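Local coordinates for vacuolar protein sorting-associated protein 29 (Entamoeba histolytica, PDB 5XCJ) that binds metal ions through a calcineurin-like metallophosphatase fold and probably serves in retromer-dependent protein transport, at residues 109-114 with 127-132; 79-84 with 105-110; 147-152 with 164-169; 119-124 with 160-165. The protein carries 1 engineered substitution. All coordinates share one frame; numbering follows the deposited sequence.

The four contacts illustrate how a metallophosphatase fold is built from two sheets facing each other. Contacts 1 and 2 are neighbours in one sheet, their centres about 9 Å apart; they share Asp-109 and Ile-110, and strand 110-112 pairs on its two edges with 127-131 and 80-85. Contact 3 zips a hairpin of the other sheet, its centre about 24 Å from that of contact 2. Contact 4 bridges the sheets, about 8 Å from contact 1 and 12 Å from contact 3 between centres. No zinc is bound here, and the ligand position Ala-62 is engineered, but Gly-114 of contact 1 lies about 4 Å (nearest atoms) from the side chains of zinc ligands Asp-8 and His-115.

Contact 1 (109-114 with 127-132); sequences DILITG and KYFLNP
Ile-110 and Leu-130 meet diagonally on the sheet face that also carries Ile-112 and Tyr-128. The short branch of Ile-110 does the touching, its CG2 lying 3.6 Å from CD1 of Leu-130. With chi1 at -58°, CG2 stands opposite the backbone N of Ile-110 and CG1 beside it, which turns one branch to Leu-130 and sends the other toward Phe-80 of the next strand. Across on the other face, Leu-111 extends with CG opposite its own N (chi1 -178°), and CD2 comes obliquely to CE2 of Phe-129 at 3.7 Å. The Tyr-128 ring turns an edge to the main chain, its CD1 3.8 Å from Asp-109 O.

Between these layers the parallel strands are joined by four hydrogen bonds: Tyr-128 N to Asp-109 O, Leu-111 N to Tyr-128 O, Leu-130 N to Leu-111 O and Thr-113 N to Leu-130 O. At one end OD1 of Asp-109 and NZ of Lys-127 stay 4.2 Å apart, too far for a salt bridge, while OD2 is taken by Lys-81 N. At the other, Asn-131 gives OD1 to Gly-133 N and brings ND2 to 3.0 Å from Gly-114 O. Buried apolar branches on both faces of a regular parallel ladder imply the interior of a metallophosphatase sheet, whose strand end leads into the metal-ligand loop, with Gly-114 directly preceding the zinc ligand His-115.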
# COMPACT_ATOMS: atom_id res chain seq x y z
N ASP A 109 -14.72 -1.65 -4.91
CA ASP A 109 -15.09 -0.89 -3.72
C ASP A 109 -13.91 -0.13 -3.11
O ASP A 109 -14.07 0.96 -2.57
CB ASP A 109 -15.74 -1.80 -2.69
CG ASP A 109 -16.80 -2.70 -3.29
OD1 ASP A 109 -17.51 -2.24 -4.20
OD2 ASP A 109 -16.90 -3.86 -2.87
N ILE A 110 -12.74 -0.74 -3.17
CA ILE A 110 -11.53 -0.16 -2.62
C ILE A 110 -10.42 -0.04 -3.67
O ILE A 110 -10.14 -0.98 -4.39
CB ILE A 110 -10.99 -1.01 -1.46
CG1 ILE A 110 -12.03 -1.15 -0.35
CG2 ILE A 110 -9.70 -0.42 -0.90
CD1 ILE A 110 -11.57 -1.98 0.83
N LEU A 111 -9.81 1.14 -3.75
CA LEU A 111 -8.70 1.34 -4.67
C LEU A 111 -7.43 1.67 -3.89
O LEU A 111 -7.37 2.66 -3.17
CB LEU A 111 -9.00 2.45 -5.68
CG LEU A 111 -7.91 2.69 -6.72
CD1 LEU A 111 -7.78 1.50 -7.65
CD2 LEU A 111 -8.17 3.96 -7.51
N ILE A 112 -6.41 0.84 -4.07
CA ILE A 112 -5.14 1.02 -3.40
C ILE A 112 -4.09 1.46 -4.41
O ILE A 112 -3.90 0.82 -5.43
CB ILE A 112 -4.67 -0.27 -2.70
CG1 ILE A 112 -5.73 -0.75 -1.70
CG2 ILE A 112 -3.34 -0.05 -2.02
CD1 ILE A 112 -5.33 -1.99 -0.94
N THR A 113 -3.44 2.57 -4.10
CA THR A 113 -2.39 3.15 -4.93
C THR A 113 -1.26 3.72 -4.08
O THR A 113 -1.44 4.00 -2.91
CB THR A 113 -2.94 4.27 -5.85
OG1 THR A 113 -3.56 5.29 -5.06
CG2 THR A 113 -3.94 3.72 -6.84
N GLY A 114 -0.08 3.87 -4.67
CA GLY A 114 1.06 4.42 -3.98
C GLY A 114 1.51 5.67 -4.70
O GLY A 114 0.72 6.61 -4.82
N LYS A 127 -16.96 5.04 -1.72
CA LYS A 127 -15.83 4.25 -2.17
C LYS A 127 -14.61 4.64 -1.34
O LYS A 127 -14.52 5.76 -0.84
CB LYS A 127 -15.55 4.46 -3.66
CG LYS A 127 -16.75 4.25 -4.57
CD LYS A 127 -17.31 2.85 -4.45
CE LYS A 127 -18.75 2.80 -4.93
NZ LYS A 127 -19.23 1.42 -5.15
N TYR A 128 -13.68 3.70 -1.17
CA TYR A 128 -12.50 3.95 -0.36
C TYR A 128 -11.20 3.96 -1.14
O TYR A 128 -10.95 3.06 -1.93
CB TYR A 128 -12.43 2.92 0.77
CG TYR A 128 -13.73 2.77 1.51
CD1 TYR A 128 -14.69 1.88 1.08
CD2 TYR A 128 -14.00 3.53 2.63
CE1 TYR A 128 -15.89 1.74 1.75
CE2 TYR A 128 -15.19 3.40 3.31
CZ TYR A 128 -16.13 2.51 2.87
OH TYR A 128 -17.31 2.38 3.55
N PHE A 129 -10.41 5.00 -0.93
CA PHE A 129 -9.13 5.15 -1.60
C PHE A 129 -8.04 5.11 -0.54
O PHE A 129 -8.00 5.95 0.35
CB PHE A 129 -9.09 6.47 -2.37
CG PHE A 129 -10.07 6.52 -3.51
CD1 PHE A 129 -11.41 6.78 -3.28
CD2 PHE A 129 -9.65 6.30 -4.80
CE1 PHE A 129 -12.31 6.83 -4.32
CE2 PHE A 129 -10.54 6.34 -5.85
CZ PHE A 129 -11.88 6.60 -5.61
N LEU A 130 -7.15 4.13 -0.66
CA LEU A 130 -6.07 3.92 0.30
C LEU A 130 -4.66 3.97 -0.28
O LEU A 130 -4.38 3.42 -1.33
CB LEU A 130 -6.28 2.59 1.02
CG LEU A 130 -7.73 2.25 1.36
CD1 LEU A 130 -7.86 0.85 1.91
CD2 LEU A 130 -8.27 3.27 2.34
N ASN A 131 -3.78 4.68 0.41
CA ASN A 131 -2.38 4.77 0.05
C ASN A 131 -1.58 4.53 1.33
O ASN A 131 -1.72 5.29 2.28
CB ASN A 131 -2.09 6.15 -0.52
CG ASN A 131 -0.69 6.29 -1.06
OD1 ASN A 131 0.25 5.72 -0.53
ND2 ASN A 131 -0.54 7.06 -2.12
N PRO A 132 -0.74 3.50 1.35
CA PRO A 132 0.04 3.20 2.56
C PRO A 132 1.33 4.01 2.70
O PRO A 132 2.02 3.87 3.71
CB PRO A 132 0.36 1.71 2.39
CG PRO A 132 0.37 1.49 0.92
CD PRO A 132 -0.59 2.47 0.31

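Contact 2 (79-84 with 105-110); sequences NFKIGL and QLDVDI
The backbone N of Lys-81 donates to OD2 of Asp-109 at 3.0 Å, approaching from above the carboxylate, 52° out of its plane. The chi1 of -47° keeps this carboxylate beside the backbone N of Asp-109, turned to the neighbouring strand. Next come two parallel-strand bonds, Ile-110 N to Lys-81 O at 3.0 Å and Gly-83 N to Ile-110 O, which set the register by pairing Ile-82 with Ile-110. A side-chain salt bridge lies farther out, where the Lys-81 chain bends at its third torsion and brings NZ to 3.6 Å from Asp-107 OD2. Asp-107 is the residue at which the chain leaves helix 96-106, with positive phi; the ammonium group of Lys-81 thus lies at the helix exit.

Packing follows on both faces. CD1 of Ile-110 lies 3.7 Å from CD1 of Phe-80, approaching the ring aslant, while CB of Asp-109 sits at the edge of the same ring. Ile-82 runs alongside Ile-110, pointing the same way, with CG1 of Ile-82 4.0 Å from CB of Ile-110. On the helix side Gly-83 presents bare backbone: Leu-106 CD1 settles 3.8 Å from its CA, and Val-108 CG2 comes 3.7 Å from its N. Strand 80-85, helix 96-106 and strand 110-112 together make a beta-alpha-beta crossover unit, a recurring element of the metallophosphatase fold.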
# COMPACT_ATOMS: atom_id res chain seq x y z
N ASN A 79 -16.58 -8.46 1.78
CA ASN A 79 -17.57 -7.90 0.87
C ASN A 79 -16.98 -6.82 -0.03
O ASN A 79 -17.71 -6.10 -0.71
CB ASN A 79 -18.76 -7.33 1.64
CG ASN A 79 -19.74 -8.40 2.09
OD1 ASN A 79 -19.75 -9.51 1.56
ND2 ASN A 79 -20.56 -8.06 3.07
N PHE A 80 -15.65 -6.71 -0.04
CA PHE A 80 -14.98 -5.66 -0.80
C PHE A 80 -14.16 -6.14 -1.99
O PHE A 80 -13.34 -7.04 -1.86
CB PHE A 80 -14.04 -4.88 0.12
CG PHE A 80 -14.73 -4.12 1.22
CD1 PHE A 80 -15.19 -2.84 1.00
CD2 PHE A 80 -14.89 -4.68 2.47
CE1 PHE A 80 -15.82 -2.14 2.01
CE2 PHE A 80 -15.52 -3.98 3.48
CZ PHE A 80 -15.98 -2.71 3.25
N LYS A 81 -14.36 -5.51 -3.14
CA LYS A 81 -13.57 -5.81 -4.32
C LYS A 81 -12.45 -4.79 -4.22
O LYS A 81 -12.71 -3.59 -4.12
CB LYS A 81 -14.37 -5.61 -5.60
CG LYS A 81 -15.16 -6.82 -6.05
CD LYS A 81 -15.94 -6.53 -7.33
CE LYS A 81 -15.00 -6.26 -8.49
NZ LYS A 81 -15.70 -6.34 -9.80
N ILE A 82 -11.21 -5.25 -4.22
CA ILE A 82 -10.06 -4.37 -4.06
C ILE A 82 -9.25 -4.21 -5.34
O ILE A 82 -8.86 -5.18 -5.97
CB ILE A 82 -9.14 -4.86 -2.93
CG1 ILE A 82 -9.89 -4.88 -1.59
CG2 ILE A 82 -7.90 -4.00 -2.82
CD1 ILE A 82 -9.11 -5.50 -0.45
N GLY A 83 -8.98 -2.95 -5.68
CA GLY A 83 -8.21 -2.61 -6.86
C GLY A 83 -6.84 -2.16 -6.42
O GLY A 83 -6.69 -1.37 -5.49
N LEU A 84 -5.81 -2.68 -7.07
CA LEU A 84 -4.45 -2.33 -6.73
C LEU A 84 -3.58 -1.95 -7.93
O LEU A 84 -3.56 -2.66 -8.92
CB LEU A 84 -3.81 -3.51 -5.98
CG LEU A 84 -2.32 -3.47 -5.67
CD1 LEU A 84 -2.07 -2.58 -4.47
CD2 LEU A 84 -1.79 -4.87 -5.43
N GLN A 105 -13.28 2.32 -13.30
CA GLN A 105 -12.76 1.49 -14.38
C GLN A 105 -12.55 0.05 -13.92
O GLN A 105 -12.91 -0.89 -14.60
CB GLN A 105 -11.44 2.06 -14.89
CG GLN A 105 -11.56 3.40 -15.58
CD GLN A 105 -12.47 3.36 -16.79
OE1 GLN A 105 -12.47 2.39 -17.55
NE2 GLN A 105 -13.25 4.42 -16.98
N LEU A 106 -11.91 -0.09 -12.77
CA LEU A 106 -11.66 -1.39 -12.15
C LEU A 106 -12.93 -2.00 -11.56
O LEU A 106 -12.98 -3.20 -11.32
CB LEU A 106 -10.59 -1.28 -11.07
CG LEU A 106 -9.19 -0.86 -11.49
CD1 LEU A 106 -8.21 -0.99 -10.33
CD2 LEU A 106 -8.72 -1.69 -12.68
N ASP A 107 -13.94 -1.16 -11.34
CA ASP A 107 -15.20 -1.58 -10.72
C ASP A 107 -14.98 -2.23 -9.35
O ASP A 107 -15.45 -3.33 -9.09
CB ASP A 107 -16.00 -2.51 -11.62
CG ASP A 107 -17.35 -2.84 -11.04
OD1 ASP A 107 -17.87 -2.01 -10.29
OD2 ASP A 107 -17.88 -3.93 -11.32
N VAL A 108 -14.27 -1.52 -8.48
CA VAL A 108 -13.95 -2.03 -7.16
C VAL A 108 -14.38 -1.08 -6.06
O VAL A 108 -14.50 0.12 -6.27
CB VAL A 108 -12.44 -2.24 -7.01
CG1 VAL A 108 -11.95 -3.31 -7.98
CG2 VAL A 108 -11.70 -0.94 -7.24
N ASP A 109 -14.72 -1.65 -4.91
CA ASP A 109 -15.09 -0.89 -3.72
C ASP A 109 -13.91 -0.13 -3.11
O ASP A 109 -14.07 0.96 -2.57
CB ASP A 109 -15.74 -1.80 -2.69
CG ASP A 109 -16.80 -2.70 -3.29
OD1 ASP A 109 -17.51 -2.24 -4.20
OD2 ASP A 109 -16.90 -3.86 -2.87
N ILE A 110 -12.74 -0.74 -3.17
CA ILE A 110 -11.53 -0.16 -2.62
C ILE A 110 -10.42 -0.04 -3.67
O ILE A 110 -10.14 -0.98 -4.39
CB ILE A 110 -10.99 -1.01 -1.46
CG1 ILE A 110 -12.03 -1.15 -0.35
CG2 ILE A 110 -9.70 -0.42 -0.90
CD1 ILE A 110 -11.57 -1.98 0.83

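Contact 3 (147-152 with 164-169); sequences VPSFML and EYTLVD
Tyr-165 lays its CB over one face of the Phe-150 ring, a CH-pi contact with the carbon 3.7 Å from the ring centroid. Beyond CB the two rings run nearly parallel, at 16°, but are slid apart so far that they barely overlap; the close approach is along their margins, Phe-150 CE1 to Tyr-165 CD2 at 3.4 Å. Phe-150 can lie against its neighbour because chi1 of 75° places CG between its backbone N and carbonyl carbon, swinging the ring back toward the opposite strand. The CB and near margin of Tyr-165 thus form the bump, lying over the Phe-150 face, with Leu-152 at its flank, CD1 of Leu-152 3.7 Å from CE2 of Tyr-165.

Toward the open end of the hairpin the Pro-148 ring is a second bump, lying against CB and CD2 of Leu-167, with CG of Pro-148 3.8 Å from that CD2. CB of Val-147 rests 3.5 Å from the carbonyl O of Leu-167. The antiparallel backbones are pinned by a reciprocal pair of bonds between Phe-150 and Tyr-165 and by Leu-167 N to Pro-148 O at 2.9 Å.

Helix 20-28 packs against the face carrying Phe-150: Phe-22 meets the Phe-150 ring edge-to-face and also touches Pro-148 and Leu-167. Within the sheet, strand 149-156 has strand 2-6 on its other edge, and strand 159-168 has strand 171-179 on its far edge.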
# COMPACT_ATOMS: atom_id res chain seq x y z
N VAL A 147 7.92 9.88 5.50
CA VAL A 147 8.19 9.07 6.69
C VAL A 147 7.77 7.64 6.41
O VAL A 147 6.82 7.41 5.68
CB VAL A 147 7.43 9.58 7.92
CG1 VAL A 147 7.99 10.91 8.39
CG2 VAL A 147 5.93 9.66 7.64
N PRO A 148 8.47 6.67 7.00
CA PRO A 148 8.12 5.27 6.74
C PRO A 148 6.68 5.04 7.18
O PRO A 148 6.29 5.46 8.26
CB PRO A 148 9.09 4.50 7.63
CG PRO A 148 10.27 5.39 7.74
CD PRO A 148 9.72 6.79 7.76
N SER A 149 5.91 4.39 6.32
CA SER A 149 4.52 4.12 6.60
C SER A 149 3.99 2.85 5.96
O SER A 149 4.52 2.38 4.97
CB SER A 149 3.68 5.30 6.09
OG SER A 149 3.86 6.42 6.93
N PHE A 150 2.94 2.31 6.56
CA PHE A 150 2.23 1.14 6.06
C PHE A 150 0.83 1.07 6.68
O PHE A 150 0.52 1.79 7.62
CB PHE A 150 3.01 -0.16 6.21
CG PHE A 150 3.05 -0.69 7.61
CD1 PHE A 150 2.02 -1.47 8.09
CD2 PHE A 150 4.12 -0.42 8.44
CE1 PHE A 150 2.05 -1.97 9.37
CE2 PHE A 150 4.15 -0.90 9.72
CZ PHE A 150 3.12 -1.68 10.19
N MET A 151 -0.01 0.21 6.12
CA MET A 151 -1.37 0.05 6.60
C MET A 151 -1.71 -1.41 6.86
O MET A 151 -1.21 -2.30 6.19
CB MET A 151 -2.36 0.55 5.56
CG MET A 151 -2.52 2.05 5.42
SD MET A 151 -3.76 2.38 4.15
CE MET A 151 -3.87 4.16 4.23
N LEU A 152 -2.57 -1.63 7.84
CA LEU A 152 -3.07 -2.95 8.14
C LEU A 152 -4.59 -2.83 8.10
O LEU A 152 -5.15 -1.95 8.73
CB LEU A 152 -2.62 -3.43 9.51
CG LEU A 152 -1.20 -3.97 9.58
CD1 LEU A 152 -0.88 -4.42 10.98
CD2 LEU A 152 -1.03 -5.10 8.58
N GLU A 164 -3.34 2.83 10.41
CA GLU A 164 -2.29 3.59 9.75
C GLU A 164 -1.02 3.66 10.60
O GLU A 164 -0.99 4.33 11.62
CB GLU A 164 -2.75 5.01 9.46
CG GLU A 164 -4.12 5.15 8.82
CD GLU A 164 -4.50 6.61 8.61
OE1 GLU A 164 -3.82 7.48 9.16
OE2 GLU A 164 -5.48 6.88 7.89
N TYR A 165 0.03 2.97 10.16
CA TYR A 165 1.29 2.98 10.90
C TYR A 165 2.33 3.88 10.24
O TYR A 165 2.56 3.78 9.05
CB TYR A 165 1.88 1.57 11.03
CG TYR A 165 1.10 0.66 11.95
CD1 TYR A 165 1.36 0.62 13.31
CD2 TYR A 165 0.09 -0.15 11.46
CE1 TYR A 165 0.65 -0.20 14.15
CE2 TYR A 165 -0.63 -0.98 12.29
CZ TYR A 165 -0.35 -1.00 13.64
OH TYR A 165 -1.07 -1.83 14.47
N THR A 166 2.91 4.78 11.03
CA THR A 166 3.94 5.69 10.56
C THR A 166 5.09 5.78 11.56
O THR A 166 4.89 5.60 12.75
CB THR A 166 3.40 7.10 10.29
OG1 THR A 166 2.85 7.65 11.49
CG2 THR A 166 2.33 7.06 9.21
N LEU A 167 6.29 6.04 11.07
CA LEU A 167 7.44 6.19 11.94
C LEU A 167 7.82 7.66 11.91
O LEU A 167 8.36 8.15 10.92
CB LEU A 167 8.60 5.33 11.44
CG LEU A 167 9.94 5.39 12.18
CD1 LEU A 167 9.81 4.90 13.61
CD2 LEU A 167 11.00 4.61 11.43
N VAL A 168 7.50 8.38 12.98
CA VAL A 168 7.80 9.80 13.05
C VAL A 168 8.71 10.14 14.22
O VAL A 168 8.44 9.78 15.36
CB VAL A 168 6.52 10.64 13.19
CG1 VAL A 168 6.87 12.12 13.22
CG2 VAL A 168 5.55 10.31 12.07
N ASP A 169 9.81 10.80 13.90
CA ASP A 169 10.79 11.25 14.88
C ASP A 169 11.34 10.12 15.73
O ASP A 169 11.61 10.30 16.90
CB ASP A 169 10.19 12.34 15.78
CG ASP A 169 9.76 13.56 14.99
OD1 ASP A 169 10.25 13.74 13.86
OD2 ASP A 169 8.93 14.34 15.50

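Contact 4 (119-124 with 160-165); sequences LETKEV and LTIYEY
Thr-121 and Glu-164 join across the gap between the two sheets of the metallophosphatase sandwich, strand 120-124 being an outermost strand of one sheet and strand 159-168 an inner strand of the other. The touching parts, 119-121 and 162-165, run nearly antiparallel, 161° apart, yet the nearest CA atoms stay 7.8 Å apart, Leu-119 to Glu-164, so no backbone-to-backbone hydrogen bond forms and the gap is crossed mainly by side chains.

The polar interaction is a hydrogen bond from Thr-121 OG1 to Glu-164 OE2, 2.8 Å long. It reaches the carboxylate oxygen on the anti side, 27° out of the carboxylate plane. Glu-164 is extended beyond CG, with chi2 at 178°, which carries its acid group over to the threonine. The hydroxyl proton is thereby committed to the carboxylate, and such a bond would probably stabilise the charged form of Glu-164. A water accepts from Thr-121 N at 2.8 Å and lies beside the same carboxylate, but its modelled distance to OE2 is too short to be relied upon.

Van der Waals contacts by aliphatic groups flank this bond. Leu-119 crosses Glu-164 at a slant and sets CD2 against the carboxyl end of the side chain, 3.6 Å from OE1, while CD1 comes 4.0 Å from the Tyr-165 carbonyl O. From the buried side Ile-162, which also touches Leu-130 of contact 1, reaches toward Thr-121 tip to tip. Its two methyls divide the threonine between them: CG2 lies 3.6 Å from OG1, and CD1 3.6 Å from CG2 of Thr-121.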
# COMPACT_ATOMS: atom_id res chain seq x y z
N LEU A 119 1.12 8.49 3.11
CA LEU A 119 0.04 7.62 3.51
C LEU A 119 -1.24 8.43 3.64
O LEU A 119 -1.24 9.51 4.21
CB LEU A 119 0.36 6.95 4.84
CG LEU A 119 -0.71 6.05 5.46
CD1 LEU A 119 -0.07 4.98 6.31
CD2 LEU A 119 -1.71 6.86 6.27
N GLU A 120 -2.32 7.92 3.07
CA GLU A 120 -3.60 8.60 3.18
C GLU A 120 -4.78 7.64 3.15
O GLU A 120 -4.78 6.67 2.39
CB GLU A 120 -3.75 9.64 2.06
CG GLU A 120 -4.96 10.54 2.19
CD GLU A 120 -5.11 11.50 1.03
OE1 GLU A 120 -4.64 12.64 1.12
OE2 GLU A 120 -5.70 11.09 0.01
N THR A 121 -5.78 7.92 3.97
CA THR A 121 -7.00 7.14 3.99
C THR A 121 -8.13 8.11 3.67
O THR A 121 -8.31 9.09 4.38
CB THR A 121 -7.26 6.50 5.35
OG1 THR A 121 -6.29 5.48 5.60
CG2 THR A 121 -8.65 5.89 5.38
N LYS A 122 -8.85 7.88 2.58
CA LYS A 122 -9.95 8.76 2.22
C LYS A 122 -11.18 8.02 1.71
O LYS A 122 -11.08 7.06 0.97
CB LYS A 122 -9.48 9.77 1.18
CG LYS A 122 -10.02 11.17 1.39
CD LYS A 122 -9.45 12.16 0.39
CE LYS A 122 -9.66 11.70 -1.04
NZ LYS A 122 -8.83 12.47 -2.00
N GLU A 123 -12.36 8.48 2.11
CA GLU A 123 -13.59 7.87 1.63
C GLU A 123 -14.31 8.92 0.79
O GLU A 123 -14.53 10.03 1.24
CB GLU A 123 -14.47 7.41 2.78
CG GLU A 123 -15.87 7.00 2.35
CD GLU A 123 -16.87 8.14 2.44
OE1 GLU A 123 -16.58 9.14 3.11
OE2 GLU A 123 -17.95 8.03 1.85
N VAL A 124 -14.60 8.58 -0.46
CA VAL A 124 -15.32 9.49 -1.34
C VAL A 124 -16.47 8.76 -2.04
O VAL A 124 -16.27 7.72 -2.65
CB VAL A 124 -14.40 10.21 -2.35
CG1 VAL A 124 -12.98 9.67 -2.31
CG2 VAL A 124 -14.96 10.17 -3.76
N LEU A 160 -14.88 -2.41 7.54
CA LEU A 160 -13.50 -2.12 7.19
C LEU A 160 -12.80 -1.27 8.24
O LEU A 160 -13.28 -0.21 8.61
CB LEU A 160 -13.44 -1.42 5.83
CG LEU A 160 -12.14 -0.74 5.41
CD1 LEU A 160 -11.02 -1.76 5.29
CD2 LEU A 160 -12.33 -0.01 4.09
N THR A 161 -11.66 -1.75 8.73
CA THR A 161 -10.88 -1.00 9.71
C THR A 161 -9.46 -0.79 9.19
O THR A 161 -8.83 -1.74 8.75
CB THR A 161 -10.84 -1.69 11.08
OG1 THR A 161 -12.17 -1.87 11.58
CG2 THR A 161 -10.05 -0.85 12.06
N ILE A 162 -8.98 0.44 9.27
CA ILE A 162 -7.66 0.77 8.79
C ILE A 162 -6.73 1.19 9.92
O ILE A 162 -7.04 2.11 10.66
CB ILE A 162 -7.70 1.92 7.77
CG1 ILE A 162 -8.34 1.47 6.46
CG2 ILE A 162 -6.31 2.49 7.54
CD1 ILE A 162 -9.41 2.41 5.96
N TYR A 163 -5.60 0.52 10.03
CA TYR A 163 -4.60 0.85 11.03
C TYR A 163 -3.44 1.52 10.29
O TYR A 163 -2.67 0.84 9.62
CB TYR A 163 -4.08 -0.41 11.73
CG TYR A 163 -5.10 -1.14 12.56
CD1 TYR A 163 -5.29 -0.82 13.89
CD2 TYR A 163 -5.85 -2.18 12.03
CE1 TYR A 163 -6.21 -1.49 14.67
CE2 TYR A 163 -6.77 -2.86 12.79
CZ TYR A 163 -6.95 -2.51 14.11
OH TYR A 163 -7.86 -3.17 14.89
N GLU A 164 -3.34 2.83 10.41
CA GLU A 164 -2.29 3.59 9.75
C GLU A 164 -1.02 3.66 10.60
O GLU A 164 -0.99 4.33 11.62
CB GLU A 164 -2.75 5.01 9.46
CG GLU A 164 -4.12 5.15 8.82
CD GLU A 164 -4.50 6.61 8.61
OE1 GLU A 164 -3.82 7.48 9.16
OE2 GLU A 164 -5.48 6.88 7.89
N TYR A 165 0.03 2.97 10.16
CA TYR A 165 1.29 2.98 10.90
C TYR A 165 2.33 3.88 10.24
O TYR A 165 2.56 3.78 9.05
CB TYR A 165 1.88 1.57 11.03
CG TYR A 165 1.10 0.66 11.95
CD1 TYR A 165 1.36 0.62 13.31
CD2 TYR A 165 0.09 -0.15 11.46
CE1 TYR A 165 0.65 -0.20 14.15
CE2 TYR A 165 -0.63 -0.98 12.29
CZ TYR A 165 -0.35 -1.00 13.64
OH TYR A 165 -1.07 -1.83 14.47
O HOH W 1 -5.04 8.85 6.51